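Local structure of malonyl CoA:acyl carrier protein malonyltransferase (Streptomyces coelicolor, 1NM2) at residues A[56-61]-A[119-124]; A[211-216]-A[247-252]; A[220-225]-A[240-245]; A[230-235]-A[254-259]. The protein probably transfers the malonyl group from malonyl-CoA to holo-acyl carrier protein, supplying malonyl-ACP for fatty acid biosynthesis. All coordinates share one frame; numbering follows the deposited sequence.

Interaction 1: residues A[56-61]-A[119-124]; sequences DTSVAQ and LVRRRG. With ACY (acetic acid), chain D.
Gln-61 and Arg-123 meet at about a right angle, and a nearly straight hydrogen bond of 2.9 Å runs from Arg-123 NH1 to Gln-61 OE1. The amide oxygen lies in the guanidinium plane, at its edge, while the nitrogen stands well above the plane of the amide carbonyl, the two flat groups being turned 61° apart. The same NH1 also donates to OXT of the bound acetate at 2.8 Å, and NH2 reaches that oxygen at 3.2 Å. Extended from CG to NE, with CG anti to the backbone N (chi1 -175°), Arg-123 carries its head past Gln-61 to the acetate. That acetate has been read as a mimic of the malonyl group, and it also bonds to Ser-98 of the GxSxG sequence, consistent with a carboxylate pocket beside a nucleophile elbow. Gln-61 NE2 has a weak bond back to Thr-57 OG1, which helps fix the amide's rotation.

Below this polar layer the backbones close up: the CA atoms of Ser-58 and Gly-124 are 4.1 Å apart, since Gly-124 has no side chain to hold them apart. Gln-61 CB rests on Val-120 CG2 at 3.6 Å. On the far flank Arg-121, bent at chi2 and chi3, sends NH1 above the carbonyl plane of Ser-58 for a long hydrogen bond to its O, 3.3 Å; a water accepts from that nitrogen and donates weakly to Ser-58 OG. Asp-56 OD1 caps the helix by accepting from Ser-58 N. The short segments of helices 57-75 and 113-132 run nearly antiparallel (153°), with helix 207-217 packed against the second through Leu-213.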
loop_
_atom_site.group_PDB
_atom_site.type_symbol
_atom_site.label_atom_id
_atom_site.label_comp_id
_atom_site.label_asym_id
_atom_site.label_seq_id
_atom_site.Cartn_x
_atom_site.Cartn_y
_atom_site.Cartn_z
ATOM N N ASP A 56 2.572 6.924 -13.255
ATOM C CA ASP A 56 1.664 8.040 -13.005
ATOM C C ASP A 56 0.959 7.727 -11.683
ATOM O O ASP A 56 0.152 6.806 -11.605
ATOM C CB ASP A 56 0.643 8.110 -14.144
ATOM C CG ASP A 56 -0.334 9.261 -14.001
ATOM O OD1 ASP A 56 -0.574 9.728 -12.868
ATOM O OD2 ASP A 56 -0.885 9.685 -15.037
ATOM N N THR A 57 1.260 8.493 -10.642
ATOM C CA THR A 57 0.651 8.244 -9.344
ATOM C C THR A 57 -0.884 8.264 -9.357
ATOM O O THR A 57 -1.519 7.553 -8.580
ATOM C CB THR A 57 1.187 9.247 -8.282
ATOM O OG1 THR A 57 0.574 8.978 -7.015
ATOM C CG2 THR A 57 0.894 10.676 -8.696
ATOM N N SER A 58 -1.487 9.057 -10.238
ATOM C CA SER A 58 -2.947 9.118 -10.299
ATOM C C SER A 58 -3.505 7.838 -10.929
ATOM O O SER A 58 -4.675 7.489 -10.739
ATOM C CB SER A 58 -3.405 10.348 -11.095
ATOM O OG SER A 58 -2.957 10.304 -12.439
ATOM N N VAL A 59 -2.653 7.136 -11.667
ATOM C CA VAL A 59 -3.028 5.885 -12.316
ATOM C C VAL A 59 -2.661 4.691 -11.431
ATOM O O VAL A 59 -3.476 3.795 -11.208
ATOM C CB VAL A 59 -2.305 5.719 -13.686
ATOM C CG1 VAL A 59 -2.504 4.299 -14.222
ATOM C CG2 VAL A 59 -2.848 6.726 -14.693
ATOM N N ALA A 60 -1.435 4.694 -10.916
ATOM C CA ALA A 60 -0.953 3.597 -10.087
ATOM C C ALA A 60 -1.829 3.254 -8.885
ATOM O O ALA A 60 -2.083 2.079 -8.618
ATOM C CB ALA A 60 0.474 3.884 -9.617
ATOM N N GLN A 61 -2.293 4.265 -8.157
ATOM C CA GLN A 61 -3.107 3.989 -6.979
ATOM C C GLN A 61 -4.396 3.213 -7.272
ATOM O O GLN A 61 -4.611 2.144 -6.701
ATOM C CB GLN A 61 -3.364 5.294 -6.207
ATOM C CG GLN A 61 -2.058 5.859 -5.646
ATOM C CD GLN A 61 -2.243 6.927 -4.593
ATOM O OE1 GLN A 61 -3.222 6.922 -3.853
ATOM N NE2 GLN A 61 -1.276 7.833 -4.498
ATOM N N LEU A 119 -12.402 6.642 -3.945
ATOM C CA LEU A 119 -11.590 7.322 -2.945
ATOM C C LEU A 119 -10.115 7.331 -3.339
ATOM O O LEU A 119 -9.434 8.353 -3.217
ATOM C CB LEU A 119 -11.734 6.630 -1.588
ATOM C CG LEU A 119 -10.942 7.262 -0.438
ATOM C CD1 LEU A 119 -11.569 8.606 -0.064
ATOM C CD2 LEU A 119 -10.941 6.323 0.765
ATOM N N VAL A 120 -9.615 6.186 -3.797
ATOM C CA VAL A 120 -8.211 6.083 -4.172
ATOM C C VAL A 120 -7.892 6.832 -5.470
ATOM O O VAL A 120 -6.764 7.286 -5.667
ATOM C CB VAL A 120 -7.767 4.596 -4.265
ATOM C CG1 VAL A 120 -8.301 3.951 -5.533
ATOM C CG2 VAL A 120 -6.258 4.507 -4.196
ATOM N N ARG A 121 -8.882 6.969 -6.350
ATOM C CA ARG A 121 -8.686 7.710 -7.597
ATOM C C ARG A 121 -8.399 9.148 -7.137
ATOM O O ARG A 121 -7.478 9.797 -7.621
ATOM C CB ARG A 121 -9.970 7.691 -8.438
ATOM C CG ARG A 121 -9.811 7.797 -9.965
ATOM C CD ARG A 121 -8.659 8.671 -10.439
ATOM N NE ARG A 121 -8.967 9.335 -11.706
ATOM C CZ ARG A 121 -8.077 9.605 -12.658
ATOM N NH1 ARG A 121 -6.805 9.263 -12.506
ATOM N NH2 ARG A 121 -8.457 10.236 -13.763
ATOM N N ARG A 122 -9.198 9.630 -6.187
ATOM C CA ARG A 122 -9.026 10.978 -5.645
ATOM C C ARG A 122 -7.718 11.070 -4.855
ATOM O O ARG A 122 -7.042 12.100 -4.867
ATOM C CB ARG A 122 -10.203 11.340 -4.735
ATOM C CG ARG A 122 -11.532 11.464 -5.463
ATOM C CD ARG A 122 -11.509 12.643 -6.426
ATOM N NE ARG A 122 -12.700 12.702 -7.269
ATOM C CZ ARG A 122 -12.979 13.713 -8.087
ATOM N NH1 ARG A 122 -12.150 14.749 -8.166
ATOM N NH2 ARG A 122 -14.079 13.685 -8.831
ATOM N N ARG A 123 -7.371 9.992 -4.163
ATOM C CA ARG A 123 -6.139 9.957 -3.387
ATOM C C ARG A 123 -4.955 10.194 -4.320
ATOM O O ARG A 123 -4.108 11.051 -4.058
ATOM C CB ARG A 123 -5.982 8.592 -2.700
ATOM C CG ARG A 123 -4.779 8.477 -1.750
ATOM C CD ARG A 123 -4.697 7.064 -1.176
ATOM N NE ARG A 123 -3.788 6.941 -0.041
ATOM C CZ ARG A 123 -2.481 6.712 -0.130
ATOM N NH1 ARG A 123 -1.898 6.580 -1.316
ATOM N NH2 ARG A 123 -1.756 6.597 0.977
ATOM N N GLY A 124 -4.908 9.434 -5.409
ATOM C CA GLY A 124 -3.817 9.558 -6.362
ATOM C C GLY A 124 -3.704 10.913 -7.038
ATOM O O GLY A 124 -2.604 11.431 -7.220
HETATM C C ACY D . 1.875 6.297 -1.534
HETATM O O ACY D . 1.885 6.247 -2.833
HETATM O OXT ACY D . 0.887 6.593 -0.780
HETATM C CH3 ACY D . 3.211 5.947 -0.898
HETATM O O HOH W 1 -5.298 11.072 -14.679
#

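Interaction 2: residues A[211-216]-A[247-252]; sequences DKLAEA and RLVGQV
Leu-213 and Val-249 face each other in a near-antiparallel helix pair, helix 207-217 against helix 241-251, within the alpha/beta-hydrolase-like core. The short segments run at 156° to one another with their axes 9.0 Å apart, and the side-chain packing is apolar, with no hydrogen bond across it.

The close part is small. Leu-213 and Val-249 pass side by side, pointing opposite ways, so that the leucine's CD2 methyl reaches the backbone of the other helix, 3.7 Å from Val-249 CA. Its CB meets the valine's CG1 at 4.1 Å. The valine in turn sends CG1, anti to its own backbone nitrogen (chi1 179°), between Leu-213 and Ala-214, touching the alanine at both N and CB. Leu-248 contributes its carbonyl oxygen, which Leu-213 CD2 approaches; its side chain packs on Glu-101 and Ile-102 of helix 100-107.

The outer faces of the two helices take no part. Asp-211, Lys-212 and Glu-215 are exposed: Lys-212 has a long, weak ion pair with Glu-129, and Glu-215 forms a salt bridge with Lys-218 on its own side. On the other helix, Arg-247 makes its salt bridge with Asp-234. Ala-214 lies at the edge of the packed patch and is still partly exposed. The inner edge, by contrast, is buried, since Leu-213 also leans on Leu-119 and Val-252 on Arg-123, both of helix 113-132. There the methyl groups Leu-213 CD2 and Val-252 CG1 come within 3.6 Å of each other.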
loop_
_atom_site.group_PDB
_atom_site.type_symbol
_atom_site.label_atom_id
_atom_site.label_comp_id
_atom_site.label_asym_id
_atom_site.label_seq_id
_atom_site.Cartn_x
_atom_site.Cartn_y
_atom_site.Cartn_z
ATOM N N ASP A 211 -6.762 17.737 2.623
ATOM C CA ASP A 211 -7.956 18.553 2.429
ATOM C C ASP A 211 -8.801 18.003 1.280
ATOM O O ASP A 211 -10.009 17.809 1.427
ATOM C CB ASP A 211 -7.584 20.009 2.133
ATOM C CG ASP A 211 -6.727 20.632 3.224
ATOM O OD1 ASP A 211 -6.929 20.315 4.419
ATOM O OD2 ASP A 211 -5.854 21.459 2.881
ATOM N N LYS A 212 -8.161 17.740 0.143
ATOM C CA LYS A 212 -8.861 17.216 -1.023
ATOM C C LYS A 212 -9.411 15.811 -0.787
ATOM O O LYS A 212 -10.537 15.505 -1.183
ATOM C CB LYS A 212 -7.927 17.201 -2.239
ATOM C CG LYS A 212 -7.419 18.570 -2.659
ATOM C CD LYS A 212 -6.412 18.448 -3.799
ATOM C CE LYS A 212 -5.850 19.799 -4.217
ATOM N NZ LYS A 212 -6.904 20.700 -4.764
ATOM N N LEU A 213 -8.619 14.953 -0.145
ATOM C CA LEU A 213 -9.055 13.589 0.121
ATOM C C LEU A 213 -10.205 13.563 1.129
ATOM O O LEU A 213 -11.083 12.701 1.053
ATOM C CB LEU A 213 -7.885 12.746 0.629
ATOM C CG LEU A 213 -8.154 11.245 0.753
ATOM C CD1 LEU A 213 -8.642 10.691 -0.580
ATOM C CD2 LEU A 213 -6.883 10.536 1.203
ATOM N N ALA A 214 -10.194 14.504 2.073
ATOM C CA ALA A 214 -11.259 14.591 3.073
ATOM C C ALA A 214 -12.589 14.927 2.396
ATOM O O ALA A 214 -13.642 14.459 2.828
ATOM C CB ALA A 214 -10.929 15.653 4.116
ATOM N N GLU A 215 -12.541 15.749 1.347
ATOM C CA GLU A 215 -13.760 16.113 0.625
ATOM C C GLU A 215 -14.364 14.873 -0.027
ATOM O O GLU A 215 -15.574 14.676 0.004
ATOM C CB GLU A 215 -13.475 17.157 -0.456
ATOM C CG GLU A 215 -13.240 18.567 0.057
ATOM C CD GLU A 215 -14.389 19.087 0.913
ATOM O OE1 GLU A 215 -15.562 19.010 0.486
ATOM O OE2 GLU A 215 -14.111 19.586 2.021
ATOM N N ALA A 216 -13.518 14.035 -0.616
ATOM C CA ALA A 216 -14.000 12.815 -1.254
ATOM C C ALA A 216 -14.573 11.861 -0.202
ATOM O O ALA A 216 -15.554 11.156 -0.454
ATOM C CB ALA A 216 -12.873 12.146 -2.008
ATOM N N ARG A 247 -8.258 7.756 9.438
ATOM C CA ARG A 247 -6.851 7.378 9.386
ATOM C C ARG A 247 -6.349 7.312 7.940
ATOM O O ARG A 247 -5.236 7.758 7.648
ATOM C CB ARG A 247 -6.637 6.033 10.084
ATOM C CG ARG A 247 -6.605 6.132 11.597
ATOM C CD ARG A 247 -6.558 4.767 12.257
ATOM N NE ARG A 247 -6.313 4.883 13.693
ATOM C CZ ARG A 247 -5.189 4.495 14.293
ATOM N NH1 ARG A 247 -4.200 3.958 13.582
ATOM N NH2 ARG A 247 -5.054 4.650 15.603
ATOM N N LEU A 248 -7.164 6.759 7.042
ATOM C CA LEU A 248 -6.801 6.662 5.626
ATOM C C LEU A 248 -6.554 8.056 5.048
ATOM O O LEU A 248 -5.569 8.286 4.347
ATOM C CB LEU A 248 -7.927 6.000 4.815
ATOM C CG LEU A 248 -8.222 4.505 4.959
ATOM C CD1 LEU A 248 -9.511 4.172 4.211
ATOM C CD2 LEU A 248 -7.058 3.689 4.402
ATOM N N VAL A 249 -7.459 8.981 5.344
ATOM C CA VAL A 249 -7.347 10.345 4.839
ATOM C C VAL A 249 -6.098 11.051 5.365
ATOM O O VAL A 249 -5.406 11.741 4.617
ATOM C CB VAL A 249 -8.589 11.176 5.216
ATOM C CG1 VAL A 249 -8.448 12.601 4.691
ATOM C CG2 VAL A 249 -9.843 10.523 4.645
ATOM N N GLY A 250 -5.816 10.865 6.650
ATOM C CA GLY A 250 -4.653 11.490 7.256
ATOM C C GLY A 250 -3.327 10.851 6.886
ATOM O O GLY A 250 -2.312 11.545 6.828
ATOM N N GLN A 251 -3.330 9.543 6.625
ATOM C CA GLN A 251 -2.109 8.815 6.280
ATOM C C GLN A 251 -1.332 9.330 5.075
ATOM O O GLN A 251 -0.140 9.058 4.956
ATOM C CB GLN A 251 -2.396 7.317 6.061
ATOM C CG GLN A 251 -2.290 6.453 7.321
ATOM C CD GLN A 251 -0.970 6.641 8.054
ATOM O OE1 GLN A 251 0.108 6.290 7.550
ATOM N NE2 GLN A 251 -1.047 7.206 9.248
ATOM N N VAL A 252 -1.982 10.059 4.173
ATOM C CA VAL A 252 -1.255 10.563 3.010
ATOM C C VAL A 252 -0.158 11.523 3.467
ATOM O O VAL A 252 0.810 11.762 2.737
ATOM C CB VAL A 252 -2.185 11.299 2.004
ATOM C CG1 VAL A 252 -3.316 10.370 1.559
ATOM C CG2 VAL A 252 -2.730 12.572 2.622
#

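Interaction 3: residues A[220-225]-A[240-245]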
loop_
_atom_site.group_PDB
_atom_site.type_symbol
_atom_site.label_atom_id
_atom_site.label_comp_id
_atom_site.label_asym_id
_atom_site.label_seq_id
_atom_site.Cartn_x
_atom_site.Cartn_y
_atom_site.Cartn_z
ATOM N N LEU A 220 -18.765 9.202 1.415
ATOM C CA LEU A 220 -18.745 7.829 1.895
ATOM C C LEU A 220 -19.377 7.654 3.267
ATOM O O LEU A 220 -19.436 8.586 4.071
ATOM C CB LEU A 220 -17.303 7.314 1.953
ATOM C CG LEU A 220 -16.480 7.410 0.667
ATOM C CD1 LEU A 220 -15.068 6.910 0.929
ATOM C CD2 LEU A 220 -17.148 6.595 -0.431
ATOM N N THR A 221 -19.852 6.442 3.511
ATOM C CA THR A 221 -20.447 6.067 4.783
ATOM C C THR A 221 -19.783 4.733 5.095
ATOM O O THR A 221 -20.258 3.677 4.676
ATOM C CB THR A 221 -21.967 5.868 4.669
ATOM O OG1 THR A 221 -22.575 7.081 4.209
ATOM C CG2 THR A 221 -22.555 5.505 6.023
ATOM N N PRO A 222 -18.651 4.769 5.818
ATOM C CA PRO A 222 -17.891 3.576 6.195
ATOM C C PRO A 222 -18.562 2.706 7.246
ATOM O O PRO A 222 -19.170 3.210 8.189
ATOM C CB PRO A 222 -16.580 4.161 6.698
ATOM C CG PRO A 222 -17.031 5.410 7.367
ATOM C CD PRO A 222 -18.007 5.980 6.355
ATOM N N ALA A 223 -18.452 1.395 7.074
ATOM C CA ALA A 223 -19.017 0.461 8.032
ATOM C C ALA A 223 -17.893 -0.005 8.956
ATOM O O ALA A 223 -16.713 0.106 8.615
ATOM C CB ALA A 223 -19.621 -0.735 7.309
ATOM N N ASP A 224 -18.257 -0.506 10.129
ATOM C CA ASP A 224 -17.265 -1.010 11.064
ATOM C C ASP A 224 -16.609 -2.236 10.443
ATOM O O ASP A 224 -17.266 -3.027 9.773
ATOM C CB ASP A 224 -17.925 -1.380 12.396
ATOM C CG ASP A 224 -18.263 -0.160 13.232
ATOM O OD1 ASP A 224 -18.956 -0.310 14.259
ATOM O OD2 ASP A 224 -17.826 0.950 12.862
ATOM N N PRO A 225 -15.296 -2.401 10.641
ATOM C CA PRO A 225 -14.605 -3.561 10.070
ATOM C C PRO A 225 -15.143 -4.885 10.612
ATOM O O PRO A 225 -15.370 -5.024 11.813
ATOM C CB PRO A 225 -13.146 -3.317 10.457
ATOM C CG PRO A 225 -13.257 -2.535 11.735
ATOM C CD PRO A 225 -14.376 -1.568 11.434
ATOM N N SER A 240 -13.414 0.973 14.749
ATOM C CA SER A 240 -14.415 1.875 14.180
ATOM C C SER A 240 -14.230 2.202 12.700
ATOM O O SER A 240 -13.131 2.551 12.271
ATOM C CB SER A 240 -14.432 3.182 14.982
ATOM O OG SER A 240 -15.140 4.195 14.298
ATOM N N GLY A 241 -15.321 2.110 11.938
ATOM C CA GLY A 241 -15.279 2.405 10.517
ATOM C C GLY A 241 -14.923 3.852 10.206
ATOM O O GLY A 241 -14.205 4.126 9.240
ATOM N N THR A 242 -15.428 4.786 11.008
ATOM C CA THR A 242 -15.124 6.198 10.802
ATOM C C THR A 242 -13.661 6.466 11.166
ATOM O O THR A 242 -13.000 7.283 10.522
ATOM C CB THR A 242 -16.046 7.119 11.648
ATOM O OG1 THR A 242 -16.032 6.690 13.014
ATOM C CG2 THR A 242 -17.470 7.080 11.119
ATOM N N GLU A 243 -13.150 5.776 12.186
ATOM C CA GLU A 243 -11.750 5.955 12.571
ATOM C C GLU A 243 -10.843 5.364 11.491
ATOM O O GLU A 243 -9.737 5.864 11.250
ATOM C CB GLU A 243 -11.464 5.315 13.939
ATOM C CG GLU A 243 -12.033 6.123 15.108
ATOM C CD GLU A 243 -11.658 5.568 16.474
ATOM O OE1 GLU A 243 -11.970 6.229 17.489
ATOM O OE2 GLU A 243 -11.057 4.476 16.541
ATOM N N VAL A 244 -11.315 4.306 10.832
ATOM C CA VAL A 244 -10.550 3.690 9.755
ATOM C C VAL A 244 -10.432 4.707 8.618
ATOM O O VAL A 244 -9.342 4.965 8.103
ATOM C CB VAL A 244 -11.249 2.415 9.209
ATOM C CG1 VAL A 244 -10.644 2.023 7.859
ATOM C CG2 VAL A 244 -11.089 1.262 10.203
ATOM N N LEU A 245 -11.565 5.285 8.235
ATOM C CA LEU A 245 -11.595 6.274 7.168
ATOM C C LEU A 245 -10.787 7.531 7.495
ATOM O O LEU A 245 -10.063 8.053 6.638
ATOM C CB LEU A 245 -13.045 6.654 6.847
ATOM C CG LEU A 245 -13.261 7.670 5.718
ATOM C CD1 LEU A 245 -12.575 7.200 4.447
ATOM C CD2 LEU A 245 -14.745 7.857 5.483
#
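Ser-240 N-caps helix 241-251, and Asp-224, from the irregular segment 220-225 that leads toward strand 228-229, adds a hydrogen bond to the first residue of that helix, Gly-241. Asp-224 OD2 accepts from Gly-241 N at 2.9 Å in a fairly straight bond (166°). The N-H comes to the anti side of the carboxylate, 29° out of its plane. With CG anti to the carbonyl carbon (chi1 -76°), the aspartate swings its carboxylate over to the first turn of the helix. Ser-240, the N-cap residue, turns its OG to the same turn: it accepts weakly from Thr-242 N and Glu-243 N, and from Thr-242 OG1 at 2.9 Å.

Gly-241 is where the backbones press together. Its CA lies 3.3 Å from Ala-223 O in a CA-H...O contact; with no side chain on Gly-241, the two backbones meet directly. Two prolines flank it: Pro-222 sets CB 3.5 Å from Gly-241 O, and Pro-225 places CD 3.8 Å from Gly-241 N. Further down the helix the contact becomes apolar. Pro-222 and Leu-245 cross at about a right angle, CG to CD2 at 3.8 Å, while Leu-220 CD1 makes a looser contact with Leu-245 CD1. Leu-220 and Leu-245 both continue onto Leu-119 of helix 113-132.

A carboxylate facing the positive end of the helix dipole should be electrostatically favourable, and would be expected to stay ionised, with Gly-241 N satisfied by it before the helix's own bonding pattern starts.

Interaction 4: residues A[230-235]-A[254-259]; sequences VSNKDG and NPVRWD
The backbones of 230-235 and 254-259 are joined by one direct hydrogen bond, Arg-257 N to Asn-232 O at 2.8 Å, the donor tilted 19° from the carbonyl plane. A water extends the link by donating to both Lys-233 O and Pro-255 O. Beside the direct bond, Arg-257 CB lies 3.2 Å from Asn-232 O and its CG packs on Lys-233 O. Beyond CG the arginine bends away, at chi2 and chi3, to grip Asp-259 side-on in a salt bridge of two hydrogen bonds, Arg-257 NE to Asp-259 OD2 and NH1 to OD1, the second 2.6 Å long.

The side chain of Asn-232 runs alongside Val-256, pointing the same way, with OD1 3.6 Å from the valine's CG1. Its amide stands almost perpendicular to the Trp-258 ring, and ND2 arrives at the ring's edge, in plane, 3.7 Å from CE3. The segment 230-235 follows an edge strand of the parallel sheet, while Val-256 and Arg-257 form a short, weakly bonded strand at the margin of the mixed sheet, so the contact bridges the two. Both ends of the Asn-232 amide are held by the probable nucleophile elbow: OD1 accepts from Ser-98 N, and ND2 donates to Gly-96 O. At the other end of 254-259, Lys-233 lays CD obliquely across Asn-254 OD1 at 3.8 Å.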
loop_
_atom_site.group_PDB
_atom_site.type_symbol
_atom_site.label_atom_id
_atom_site.label_comp_id
_atom_site.label_asym_id
_atom_site.label_seq_id
_atom_site.Cartn_x
_atom_site.Cartn_y
_atom_site.Cartn_z
ATOM N N VAL A 230 -5.606 -3.686 10.723
ATOM C CA VAL A 230 -4.375 -3.121 11.281
ATOM C C VAL A 230 -3.962 -1.882 10.491
ATOM O O VAL A 230 -3.792 -1.947 9.272
ATOM C CB VAL A 230 -3.229 -4.160 11.243
ATOM C CG1 VAL A 230 -1.963 -3.575 11.862
ATOM C CG2 VAL A 230 -3.648 -5.413 12.000
ATOM N N SER A 231 -3.773 -0.769 11.199
ATOM C CA SER A 231 -3.430 0.517 10.583
ATOM C C SER A 231 -1.957 0.940 10.509
ATOM O O SER A 231 -1.187 0.754 11.457
ATOM C CB SER A 231 -4.240 1.623 11.279
ATOM O OG SER A 231 -3.786 2.922 10.934
ATOM N N ASN A 232 -1.597 1.543 9.372
ATOM C CA ASN A 232 -0.245 2.040 9.089
ATOM C C ASN A 232 0.248 3.123 10.044
ATOM O O ASN A 232 1.448 3.273 10.258
ATOM C CB ASN A 232 -0.179 2.641 7.683
ATOM C CG ASN A 232 -0.072 1.604 6.598
ATOM O OD1 ASN A 232 0.033 1.947 5.426
ATOM N ND2 ASN A 232 -0.096 0.330 6.975
ATOM N N LYS A 233 -0.680 3.909 10.572
ATOM C CA LYS A 233 -0.330 5.007 11.469
ATOM C C LYS A 233 0.511 4.594 12.669
ATOM O O LYS A 233 1.547 5.191 12.951
ATOM C CB LYS A 233 -1.609 5.697 11.967
ATOM C CG LYS A 233 -1.418 6.634 13.156
ATOM C CD LYS A 233 -1.519 8.088 12.749
ATOM C CE LYS A 233 -1.731 8.996 13.959
ATOM N NZ LYS A 233 -0.636 8.881 14.958
ATOM N N ASP A 234 0.059 3.563 13.366
ATOM C CA ASP A 234 0.728 3.113 14.572
ATOM C C ASP A 234 0.661 1.597 14.758
ATOM O O ASP A 234 0.931 1.093 15.844
ATOM C CB ASP A 234 0.064 3.798 15.758
ATOM C CG ASP A 234 -1.439 3.597 15.765
ATOM O OD1 ASP A 234 -2.131 4.293 16.531
ATOM O OD2 ASP A 234 -1.930 2.737 14.998
ATOM N N GLY A 235 0.285 0.879 13.704
ATOM C CA GLY A 235 0.196 -0.569 13.791
ATOM C C GLY A 235 -0.911 -1.092 14.696
ATOM O O GLY A 235 -0.913 -2.269 15.063
ATOM N N ASN A 254 1.183 11.254 6.839
ATOM C CA ASN A 254 1.810 10.673 8.023
ATOM C C ASN A 254 2.699 9.493 7.621
ATOM O O ASN A 254 2.411 8.792 6.654
ATOM C CB ASN A 254 0.740 10.166 9.005
ATOM C CG ASN A 254 0.169 11.264 9.893
ATOM O OD1 ASN A 254 -0.886 11.085 10.504
ATOM N ND2 ASN A 254 0.869 12.387 9.991
ATOM N N PRO A 255 3.789 9.257 8.368
ATOM C CA PRO A 255 4.708 8.146 8.074
ATOM C C PRO A 255 3.995 6.785 8.051
ATOM O O PRO A 255 3.016 6.576 8.769
ATOM C CB PRO A 255 5.714 8.223 9.220
ATOM C CG PRO A 255 5.760 9.699 9.532
ATOM C CD PRO A 255 4.290 10.072 9.493
ATOM N N VAL A 256 4.495 5.866 7.228
ATOM C CA VAL A 256 3.930 4.522 7.139
ATOM C C VAL A 256 4.714 3.622 8.098
ATOM O O VAL A 256 5.875 3.297 7.847
ATOM C CB VAL A 256 4.055 3.936 5.707
ATOM C CG1 VAL A 256 3.633 2.474 5.705
ATOM C CG2 VAL A 256 3.185 4.733 4.726
ATOM N N ARG A 257 4.085 3.228 9.200
ATOM C CA ARG A 257 4.757 2.368 10.162
ATOM C C ARG A 257 4.430 0.908 9.901
ATOM O O ARG A 257 3.741 0.263 10.695
ATOM C CB ARG A 257 4.363 2.748 11.594
ATOM C CG ARG A 257 4.877 4.125 12.015
ATOM C CD ARG A 257 6.389 4.220 11.826
ATOM N NE ARG A 257 7.104 3.266 12.668
ATOM C CZ ARG A 257 7.250 3.391 13.985
ATOM N NH1 ARG A 257 7.916 2.470 14.675
ATOM N NH2 ARG A 257 6.746 4.445 14.613
ATOM N N TRP A 258 4.928 0.392 8.783
ATOM C CA TRP A 258 4.686 -1.000 8.427
ATOM C C TRP A 258 5.395 -1.903 9.431
ATOM O O TRP A 258 4.983 -3.044 9.655
ATOM C CB TRP A 258 5.184 -1.300 7.011
ATOM C CG TRP A 258 4.766 -2.665 6.549
ATOM C CD1 TRP A 258 5.575 -3.742 6.310
ATOM C CD2 TRP A 258 3.426 -3.114 6.336
ATOM N NE1 TRP A 258 4.816 -4.840 5.965
ATOM C CE2 TRP A 258 3.494 -4.480 5.970
ATOM C CE3 TRP A 258 2.170 -2.496 6.422
ATOM C CZ2 TRP A 258 2.352 -5.239 5.689
ATOM C CZ3 TRP A 258 1.033 -3.250 6.144
ATOM C CH2 TRP A 258 1.134 -4.610 5.779
ATOM N N ASP A 259 6.458 -1.381 10.043
ATOM C CA ASP A 259 7.197 -2.138 11.045
ATOM C C ASP A 259 6.261 -2.518 12.198
ATOM O O ASP A 259 6.240 -3.667 12.655
ATOM C CB ASP A 259 8.372 -1.308 11.590
ATOM C CG ASP A 259 7.924 -0.028 12.280
ATOM O OD1 ASP A 259 8.481 0.286 13.354
ATOM O OD2 ASP A 259 7.028 0.671 11.750
HETATM O O HOH W 2 2.685 7.346 11.566
#

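Overall arrangement
From the N terminus, interaction 1 comes first, closing the loop between helices 57-75 and 113-132 before any other contact opens. Interaction 2 then pairs helix 207-217 with helix 241-251, and interaction 3 is nested inside its loop, fixing the start of the same helix 241-251. Interaction 4 crosses both, since 230-235 lies within their loops and 254-259 beyond them; it joins the two sheets. Leu-119 and Arg-123 of helix 113-132 carry interaction 1 onto interaction 2, and Leu-119 also meets interaction 3. Helix 241-251 and strand 256-257, used by interactions 2 and 4, follow each other in the chain. Interactions 1 and 4 do not touch, their nearest atoms being about 6 Å apart.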